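Local atomic coordinates of SPbeta prophage-derived aminoglycoside N(3')-acetyltransferase-like protein YokD (Bacillus subtilis, PDB entry 2NYG), a protein that binds coenzyme A as a homodimer of the antibiotic N-acetyltransferase family and may acetylate aminoglycosides, so contributing to antibiotic resistance. Residues Leu27-His36 and Val59-Pro69; Leu118-Lys126 and Val136-Lys144. All blocks are in the same frame, centred on the assembly; numbering follows the deposited sequence.

Contact 1 of 2, residues Leu27-His36 and Val59-Pro69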
loop_
_atom_site.group_PDB
_atom_site.type_symbol
_atom_site.label_atom_id
_atom_site.label_comp_id
_atom_site.label_asym_id
_atom_site.label_seq_id
_atom_site.Cartn_x
_atom_site.Cartn_y
_atom_site.Cartn_z
ATOM N N LEU A 27 -12.257 7.982 21.855
ATOM C CA LEU A 27 -12.559 6.776 21.113
ATOM C C LEU A 27 -12.800 5.651 22.110
ATOM O O LEU A 27 -11.999 5.433 23.013
ATOM C CB LEU A 27 -11.392 6.435 20.195
ATOM C CG LEU A 27 -11.749 5.493 19.059
ATOM C CD1 LEU A 27 -12.701 6.208 18.110
ATOM C CD2 LEU A 27 -10.496 5.067 18.336
ATOM N N LYS A 28 -13.904 4.932 21.946
ATOM C CA LYS A 28 -14.225 3.860 22.873
ATOM C C LYS A 28 -14.561 2.508 22.254
ATOM O O LYS A 28 -14.808 2.384 21.058
ATOM C CB LYS A 28 -15.369 4.312 23.792
ATOM C CG LYS A 28 -15.012 5.534 24.623
ATOM C CD LYS A 28 -16.107 5.919 25.600
ATOM C CE LYS A 28 -15.613 7.006 26.550
ATOM N NZ LYS A 28 -16.671 7.502 27.470
ATOM N N LYS A 29 -14.545 1.492 23.104
ATOM C CA LYS A 29 -14.847 0.133 22.714
ATOM C C LYS A 29 -16.234 0.016 22.090
ATOM O O LYS A 29 -17.205 0.523 22.638
ATOM C CB LYS A 29 -14.756 -0.772 23.955
ATOM C CG LYS A 29 -15.332 -2.166 23.763
ATOM C CD LYS A 29 -14.927 -3.143 24.856
ATOM C CE LYS A 29 -15.276 -4.577 24.429
ATOM N NZ LYS A 29 -14.903 -5.625 25.423
ATOM N N GLY A 30 -16.318 -0.647 20.944
ATOM C CA GLY A 30 -17.600 -0.844 20.283
ATOM C C GLY A 30 -18.091 0.317 19.446
ATOM O O GLY A 30 -19.148 0.259 18.837
ATOM N N MET A 31 -17.310 1.380 19.421
ATOM C CA MET A 31 -17.635 2.573 18.658
ATOM C C MET A 31 -17.393 2.321 17.164
ATOM O O MET A 31 -16.437 1.662 16.791
ATOM C CB MET A 31 -16.731 3.701 19.144
ATOM C CG MET A 31 -17.275 5.083 19.014
ATOM S SD MET A 31 -16.154 6.223 19.841
ATOM C CE MET A 31 -17.233 6.945 21.118
ATOM N N THR A 32 -18.273 2.812 16.305
ATOM C CA THR A 32 -18.055 2.656 14.869
ATOM C C THR A 32 -17.521 4.004 14.450
ATOM O O THR A 32 -18.165 5.020 14.706
ATOM C CB THR A 32 -19.338 2.381 14.105
ATOM O OG1 THR A 32 -19.858 1.117 14.515
ATOM C CG2 THR A 32 -19.055 2.332 12.614
ATOM N N VAL A 33 -16.354 4.029 13.821
ATOM C CA VAL A 33 -15.770 5.307 13.454
ATOM C C VAL A 33 -15.145 5.404 12.065
ATOM O O VAL A 33 -14.379 4.538 11.639
ATOM C CB VAL A 33 -14.717 5.727 14.531
ATOM C CG1 VAL A 33 -13.629 4.685 14.630
ATOM C CG2 VAL A 33 -14.143 7.086 14.212
ATOM N N LEU A 34 -15.490 6.477 11.365
ATOM C CA LEU A 34 -14.935 6.751 10.050
ATOM C C LEU A 34 -13.666 7.580 10.308
ATOM O O LEU A 34 -13.724 8.634 10.954
ATOM C CB LEU A 34 -15.924 7.558 9.209
ATOM C CG LEU A 34 -15.556 7.831 7.748
ATOM C CD1 LEU A 34 -15.425 6.514 6.990
ATOM C CD2 LEU A 34 -16.625 8.710 7.126
ATOM N N VAL A 35 -12.533 7.098 9.794
ATOM C CA VAL A 35 -11.236 7.746 9.994
ATOM C C VAL A 35 -10.595 8.392 8.766
ATOM O O VAL A 35 -10.586 7.830 7.671
ATOM C CB VAL A 35 -10.195 6.737 10.565
ATOM C CG1 VAL A 35 -8.946 7.466 11.030
ATOM C CG2 VAL A 35 -10.793 5.963 11.713
ATOM N N HIS A 36 -10.030 9.572 8.986
ATOM C CA HIS A 36 -9.330 10.337 7.971
ATOM C C HIS A 36 -8.007 10.668 8.647
ATOM O O HIS A 36 -7.947 11.451 9.593
ATOM C CB HIS A 36 -10.127 11.578 7.657
ATOM C CG HIS A 36 -11.533 11.288 7.244
ATOM N ND1 HIS A 36 -11.849 10.753 6.015
ATOM C CD2 HIS A 36 -12.705 11.434 7.904
ATOM C CE1 HIS A 36 -13.153 10.583 5.936
ATOM N NE2 HIS A 36 -13.696 10.988 7.069
ATOM N N VAL A 59 -8.362 -0.168 20.488
ATOM C CA VAL A 59 -9.301 0.693 21.160
ATOM C C VAL A 59 -10.726 0.317 20.824
ATOM O O VAL A 59 -11.513 -0.005 21.715
ATOM C CB VAL A 59 -9.032 2.158 20.800
ATOM C CG1 VAL A 59 -10.028 3.064 21.504
ATOM C CG2 VAL A 59 -7.614 2.525 21.199
ATOM N N VAL A 60 -11.045 0.323 19.535
ATOM C CA VAL A 60 -12.401 0.031 19.087
ATOM C C VAL A 60 -12.862 -1.411 19.308
ATOM O O VAL A 60 -14.051 -1.710 19.221
ATOM C CB VAL A 60 -12.568 0.431 17.603
ATOM C CG1 VAL A 60 -12.669 -0.798 16.712
ATOM C CG2 VAL A 60 -13.779 1.307 17.456
ATOM N N THR A 61 -11.916 -2.295 19.595
ATOM C CA THR A 61 -12.208 -3.707 19.852
ATOM C C THR A 61 -12.966 -4.415 18.736
ATOM O O THR A 61 -13.492 -3.789 17.824
ATOM C CB THR A 61 -13.005 -3.890 21.173
ATOM O OG1 THR A 61 -12.805 -5.212 21.664
ATOM C CG2 THR A 61 -14.476 -3.750 20.935
ATOM N N GLU A 62 -13.014 -5.737 18.821
ATOM C CA GLU A 62 -13.703 -6.566 17.834
ATOM C C GLU A 62 -15.226 -6.339 17.838
ATOM O O GLU A 62 -15.954 -6.889 17.008
ATOM C CB GLU A 62 -13.381 -8.032 18.122
ATOM C CG GLU A 62 -13.966 -9.025 17.130
ATOM C CD GLU A 62 -13.514 -10.462 17.406
ATOM O OE1 GLU A 62 -12.291 -10.729 17.326
ATOM O OE2 GLU A 62 -14.386 -11.315 17.700
ATOM N N GLU A 63 -15.686 -5.525 18.784
ATOM C CA GLU A 63 -17.097 -5.181 18.931
ATOM C C GLU A 63 -17.330 -3.844 18.226
ATOM O O GLU A 63 -18.466 -3.469 17.924
ATOM C CB GLU A 63 -17.453 -5.037 20.412
ATOM C CG GLU A 63 -17.170 -6.265 21.262
ATOM C CD GLU A 63 -18.321 -7.269 21.273
ATOM O OE1 GLU A 63 -18.856 -7.603 20.190
ATOM O OE2 GLU A 63 -18.684 -7.729 22.376
ATOM N N GLY A 64 -16.235 -3.120 17.997
ATOM C CA GLY A 64 -16.292 -1.845 17.308
ATOM C C GLY A 64 -16.095 -2.059 15.814
ATOM O O GLY A 64 -15.840 -3.176 15.356
ATOM N N THR A 65 -16.203 -0.984 15.045
ATOM C CA THR A 65 -16.061 -1.078 13.599
ATOM C C THR A 65 -15.283 0.134 13.106
ATOM O O THR A 65 -15.648 1.253 13.429
ATOM C CB THR A 65 -17.473 -1.086 12.895
ATOM O OG1 THR A 65 -18.295 -2.141 13.425
ATOM C CG2 THR A 65 -17.334 -1.292 11.408
ATOM N N ILE A 66 -14.202 -0.075 12.357
ATOM C CA ILE A 66 -13.468 1.058 11.815
ATOM C C ILE A 66 -13.606 1.089 10.299
ATOM O O ILE A 66 -13.342 0.108 9.607
ATOM C CB ILE A 66 -11.972 1.068 12.207
ATOM C CG1 ILE A 66 -11.238 -0.093 11.586
ATOM C CG2 ILE A 66 -11.828 0.976 13.707
ATOM C CD1 ILE A 66 -9.838 -0.202 12.109
ATOM N N VAL A 67 -14.054 2.236 9.800
ATOM C CA VAL A 67 -14.257 2.439 8.376
ATOM C C VAL A 67 -13.329 3.543 7.873
ATOM O O VAL A 67 -12.991 4.476 8.610
ATOM C CB VAL A 67 -15.732 2.849 8.068
ATOM C CG1 VAL A 67 -15.918 3.044 6.575
ATOM C CG2 VAL A 67 -16.695 1.800 8.585
ATOM N N MET A 68 -12.911 3.427 6.620
ATOM C CA MET A 68 -12.052 4.426 6.027
ATOM C C MET A 68 -12.426 4.557 4.578
ATOM O O MET A 68 -12.859 3.595 3.956
ATOM C CB MET A 68 -10.581 4.022 6.110
ATOM C CG MET A 68 -9.999 3.995 7.495
ATOM S SD MET A 68 -8.225 3.696 7.475
ATOM C CE MET A 68 -7.973 2.890 9.041
ATOM N N PRO A 69 -12.263 5.758 4.017
ATOM C CA PRO A 69 -12.583 5.991 2.616
ATOM C C PRO A 69 -11.395 5.459 1.838
ATOM O O PRO A 69 -10.255 5.676 2.230
ATOM C CB PRO A 69 -12.718 7.505 2.557
ATOM C CG PRO A 69 -11.680 7.949 3.502
ATOM C CD PRO A 69 -11.850 7.011 4.674
#

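Contact 2 of 2, residues Leu118-Lys126 and Val136-Lys144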
loop_
_atom_site.group_PDB
_atom_site.type_symbol
_atom_site.label_atom_id
_atom_site.label_comp_id
_atom_site.label_asym_id
_atom_site.label_seq_id
_atom_site.Cartn_x
_atom_site.Cartn_y
_atom_site.Cartn_z
ATOM N N LEU A 118 -2.560 0.794 3.410
ATOM C CA LEU A 118 -2.159 -0.427 4.070
ATOM C C LEU A 118 -3.374 -1.089 4.720
ATOM O O LEU A 118 -3.498 -2.310 4.731
ATOM C CB LEU A 118 -1.125 -0.129 5.140
ATOM C CG LEU A 118 -0.712 -1.410 5.847
ATOM C CD1 LEU A 118 -0.011 -2.337 4.855
ATOM C CD2 LEU A 118 0.180 -1.080 7.006
ATOM N N PHE A 119 -4.272 -0.271 5.253
ATOM C CA PHE A 119 -5.452 -0.780 5.922
ATOM C C PHE A 119 -6.361 -1.581 5.002
ATOM O O PHE A 119 -7.063 -2.493 5.450
ATOM C CB PHE A 119 -6.239 0.375 6.542
ATOM C CG PHE A 119 -7.402 -0.071 7.364
ATOM C CD1 PHE A 119 -7.198 -0.799 8.538
ATOM C CD2 PHE A 119 -8.703 0.190 6.949
ATOM C CE1 PHE A 119 -8.267 -1.260 9.276
ATOM C CE2 PHE A 119 -9.778 -0.268 7.683
ATOM C CZ PHE A 119 -9.557 -0.995 8.848
ATOM N N ARG A 120 -6.348 -1.243 3.715
ATOM C CA ARG A 120 -7.200 -1.924 2.747
ATOM C C ARG A 120 -6.812 -3.370 2.504
ATOM O O ARG A 120 -7.647 -4.174 2.129
ATOM C CB ARG A 120 -7.228 -1.174 1.411
ATOM C CG ARG A 120 -5.878 -1.079 0.698
ATOM C CD ARG A 120 -6.042 -0.540 -0.717
ATOM N NE ARG A 120 -5.882 -1.582 -1.730
ATOM C CZ ARG A 120 -4.799 -1.723 -2.489
ATOM N NH1 ARG A 120 -3.779 -0.890 -2.353
ATOM N NH2 ARG A 120 -4.730 -2.696 -3.387
ATOM N N SER A 121 -5.553 -3.710 2.702
ATOM C CA SER A 121 -5.156 -5.088 2.488
ATOM C C SER A 121 -4.648 -5.676 3.795
ATOM O O SER A 121 -3.706 -6.472 3.820
ATOM C CB SER A 121 -4.086 -5.174 1.407
ATOM O OG SER A 121 -2.880 -4.597 1.860
ATOM N N TYR A 122 -5.286 -5.259 4.886
ATOM C CA TYR A 122 -4.955 -5.733 6.226
ATOM C C TYR A 122 -5.882 -6.921 6.510
ATOM O O TYR A 122 -7.035 -6.937 6.076
ATOM C CB TYR A 122 -5.197 -4.627 7.255
ATOM C CG TYR A 122 -4.570 -4.881 8.604
ATOM C CD1 TYR A 122 -3.200 -4.713 8.799
ATOM C CD2 TYR A 122 -5.349 -5.258 9.700
ATOM C CE1 TYR A 122 -2.617 -4.904 10.060
ATOM C CE2 TYR A 122 -4.775 -5.454 10.964
ATOM C CZ TYR A 122 -3.409 -5.272 11.135
ATOM O OH TYR A 122 -2.834 -5.435 12.370
ATOM N N PRO A 123 -5.391 -7.925 7.252
ATOM C CA PRO A 123 -6.215 -9.098 7.555
ATOM C C PRO A 123 -7.586 -8.754 8.116
ATOM O O PRO A 123 -7.701 -8.081 9.150
ATOM C CB PRO A 123 -5.365 -9.869 8.561
ATOM C CG PRO A 123 -3.969 -9.444 8.241
ATOM C CD PRO A 123 -4.124 -7.975 8.002
ATOM N N GLU A 124 -8.618 -9.208 7.412
ATOM C CA GLU A 124 -10.008 -9.026 7.824
ATOM C C GLU A 124 -10.718 -7.732 7.437
ATOM O O GLU A 124 -11.846 -7.486 7.853
ATOM C CB GLU A 124 -10.105 -9.259 9.327
ATOM C CG GLU A 124 -9.371 -10.527 9.740
ATOM C CD GLU A 124 -10.246 -11.495 10.479
ATOM O OE1 GLU A 124 -10.467 -11.277 11.689
ATOM O OE2 GLU A 124 -10.719 -12.465 9.845
ATOM N N VAL A 125 -10.064 -6.916 6.625
ATOM C CA VAL A 125 -10.644 -5.669 6.162
ATOM C C VAL A 125 -11.397 -5.895 4.849
ATOM O O VAL A 125 -10.874 -6.509 3.920
ATOM C CB VAL A 125 -9.553 -4.617 5.928
ATOM C CG1 VAL A 125 -10.160 -3.359 5.324
ATOM C CG2 VAL A 125 -8.856 -4.309 7.227
ATOM N N LYS A 126 -12.623 -5.393 4.774
ATOM C CA LYS A 126 -13.420 -5.537 3.566
ATOM C C LYS A 126 -13.484 -4.209 2.818
ATOM O O LYS A 126 -13.258 -3.150 3.408
ATOM C CB LYS A 126 -14.826 -5.987 3.923
ATOM C CG LYS A 126 -14.913 -7.400 4.485
ATOM C CD LYS A 126 -15.072 -8.441 3.382
ATOM C CE LYS A 126 -15.619 -9.735 3.953
ATOM N NZ LYS A 126 -14.752 -10.210 5.067
ATOM N N VAL A 136 -13.524 1.014 3.067
ATOM C CA VAL A 136 -12.966 -0.210 3.596
ATOM C C VAL A 136 -13.370 -0.220 5.051
ATOM O O VAL A 136 -13.397 0.827 5.700
ATOM C CB VAL A 136 -11.449 -0.211 3.497
ATOM C CG1 VAL A 136 -11.020 -0.496 2.085
ATOM C CG2 VAL A 136 -10.924 1.123 3.924
ATOM N N ALA A 137 -13.707 -1.393 5.564
ATOM C CA ALA A 137 -14.105 -1.491 6.955
ATOM C C ALA A 137 -13.629 -2.783 7.592
ATOM O O ALA A 137 -13.424 -3.795 6.923
ATOM C CB ALA A 137 -15.618 -1.364 7.082
ATOM N N TRP A 138 -13.448 -2.707 8.904
ATOM C CA TRP A 138 -13.003 -3.804 9.749
ATOM C C TRP A 138 -13.918 -3.751 10.963
ATOM O O TRP A 138 -14.207 -2.663 11.469
ATOM C CB TRP A 138 -11.564 -3.552 10.214
ATOM C CG TRP A 138 -11.018 -4.578 11.176
ATOM C CD1 TRP A 138 -10.248 -5.654 10.863
ATOM C CD2 TRP A 138 -11.196 -4.614 12.602
ATOM N NE1 TRP A 138 -9.931 -6.356 11.997
ATOM C CE2 TRP A 138 -10.499 -5.739 13.079
ATOM C CE3 TRP A 138 -11.876 -3.805 13.517
ATOM C CZ2 TRP A 138 -10.458 -6.079 14.431
ATOM C CZ3 TRP A 138 -11.833 -4.142 14.872
ATOM C CH2 TRP A 138 -11.127 -5.270 15.312
ATOM N N GLY A 139 -14.380 -4.901 11.435
ATOM C CA GLY A 139 -15.224 -4.876 12.612
ATOM C C GLY A 139 -16.604 -5.491 12.530
ATOM O O GLY A 139 -17.038 -5.988 11.495
ATOM N N LYS A 140 -17.294 -5.426 13.660
ATOM C CA LYS A 140 -18.623 -5.975 13.815
ATOM C C LYS A 140 -19.584 -5.689 12.667
ATOM O O LYS A 140 -20.240 -6.602 12.173
ATOM C CB LYS A 140 -19.226 -5.469 15.130
ATOM C CG LYS A 140 -20.490 -6.199 15.552
ATOM C CD LYS A 140 -21.133 -5.525 16.747
ATOM C CE LYS A 140 -22.404 -6.253 17.159
ATOM N NZ LYS A 140 -23.101 -5.539 18.259
ATOM N N HIS A 141 -19.658 -4.435 12.228
ATOM C CA HIS A 141 -20.597 -4.077 11.166
ATOM C C HIS A 141 -20.085 -3.848 9.739
ATOM O O HIS A 141 -20.811 -3.336 8.900
ATOM C CB HIS A 141 -21.414 -2.857 11.601
ATOM C CG HIS A 141 -22.211 -3.080 12.851
ATOM N ND1 HIS A 141 -21.857 -2.538 14.071
ATOM C CD2 HIS A 141 -23.334 -3.799 13.071
ATOM C CE1 HIS A 141 -22.726 -2.916 14.988
ATOM N NE2 HIS A 141 -23.632 -3.681 14.408
ATOM N N LYS A 142 -18.856 -4.252 9.460
ATOM C CA LYS A 142 -18.263 -4.081 8.135
ATOM C C LYS A 142 -19.091 -4.634 6.971
ATOM O O LYS A 142 -19.033 -4.117 5.858
ATOM C CB LYS A 142 -16.893 -4.746 8.104
ATOM C CG LYS A 142 -16.985 -6.244 8.047
ATOM C CD LYS A 142 -15.632 -6.886 8.131
ATOM C CE LYS A 142 -15.766 -8.389 8.066
ATOM N NZ LYS A 142 -14.606 -9.049 8.712
ATOM N N ASN A 143 -19.849 -5.694 7.217
ATOM C CA ASN A 143 -20.644 -6.299 6.151
ATOM C C ASN A 143 -21.880 -5.521 5.740
ATOM O O ASN A 143 -22.150 -5.391 4.545
ATOM C CB ASN A 143 -21.033 -7.729 6.528
ATOM C CG ASN A 143 -19.894 -8.707 6.342
ATOM O OD1 ASN A 143 -19.901 -9.797 6.913
ATOM N ND2 ASN A 143 -18.911 -8.329 5.532
ATOM N N LYS A 144 -22.631 -4.999 6.705
ATOM C CA LYS A 144 -23.837 -4.257 6.360
ATOM C C LYS A 144 -23.556 -2.848 5.877
ATOM O O LYS A 144 -24.432 -2.187 5.329
ATOM C CB LYS A 144 -24.821 -4.233 7.537
ATOM C CG LYS A 144 -24.331 -3.558 8.796
ATOM C CD LYS A 144 -25.405 -3.625 9.902
ATOM C CE LYS A 144 -25.763 -5.080 10.280
ATOM N NZ LYS A 144 -26.825 -5.197 11.333
HETATM O O HOH W 1 -13.392 -7.590 10.700
#

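Contact 1 of 2, residues Leu27-His36 and Val59-Pro69
V59, in the last turn of helix 48-60, turns its CG1 onto L27, 3.8 Å from L27 CD2; the methyl reaches there because it stands opposite the backbone N (chi1 180°). The contact belongs to a beta-alpha-beta unit in which strands 32-37 and 65-69 lie parallel and helix 48-60 makes the crossover. V60 O then accepts from G30 N at 3.0 Å. G30 suits this place, since its positive phi within the type II turn K28 to M31 would press a CB against the preceding carbonyl. At T61 the chain leaves the helix with positive phi, and its CG2 meets K29 CG at 3.4 Å, against the extended aliphatic chain of the lysine. G64 CA packs against G30 CA at 3.4 Å; V60 O stands where a CB of G64 would be, which suits glycine here too. From T65 on the strands pair: T65 O takes V33 N at 2.9 Å, V33 O takes V67 N at 3.0 Å, and V67 O takes V35 N at 2.9 Å. T65 lies beside T32, pointing the same way, while its OG1 bonds H141 N. V67 CG1 packs on L34 CD1, and P69 CG sits 3.8 Å from H36 ND1, whose residue also touches coenzyme A. Along this buried parallel pairing, the polar backbone groups of V33, V35, T65 and V67 thus satisfy one another among largely apolar side chains.

Contact 2 of 2, residues Leu118-Lys126 and Val136-Lys144
The side chains of F119 and W138 cross at about a right angle, CZ of the phenyl ring meeting W138 CB at 3.5 Å, beside a short antiparallel pairing in which K126 joins strand 135-139 at the edge of the mixed sheet. The F119 ring is reached from two directions. V136 CG2 comes to its edge, 3.9 Å from CD2, and V125 CG2 lies over one face, offset toward the rim. A flat ring can take one methyl at its edge and another over a face, and M68 of strand 65-69 also packs against it. V125 CG2 also touches W138 CB at 4.1 Å, the two side chains crossing at about a right angle, while V125 CG1, opposite the backbone N (chi1 175°), leans on V136 CB; a branched residue can serve both partners at once. The indole puts its edge toward the P123 carbonyl, with P123 O in the ring plane. Backbone bonds hold the pair: K126 N gives to A137 O at 2.8 Å, and A137 N gives to K126 O, also at 2.8 Å. The alkyl chains of K126, in the paired strand, and K142, in the helix after strand 135-139, cross obliquely, which brings their ammonium groups near each other. That proximity may be eased by the polar partners of K142: its NZ bonds E124 O at 3.3 Å and a water at 2.7 Å, and the same water donates to E124 O and accepts from G139 N.

How the contacts relate
From the N terminus, strand 32-37 leads through helix 48-60 to strand 65-69, and contact 1 closes that loop where the second strand lies beside the first. The chain then runs through helix 114-119, and contact 2 closes a shorter loop between 118-126 and 136-144. The two loops are in series, neither crossing nor enclosing the other. They meet in one sheet, where strand 65-69 has strand 32-37 on one flank and strand 135-139 on the other: I66 N lies 2.7 Å from W138 O, and M68 N 2.8 Å from V136 O, both probable hydrogen bonds. I66 also packs on F119, tying helix 114-119 to the sheet.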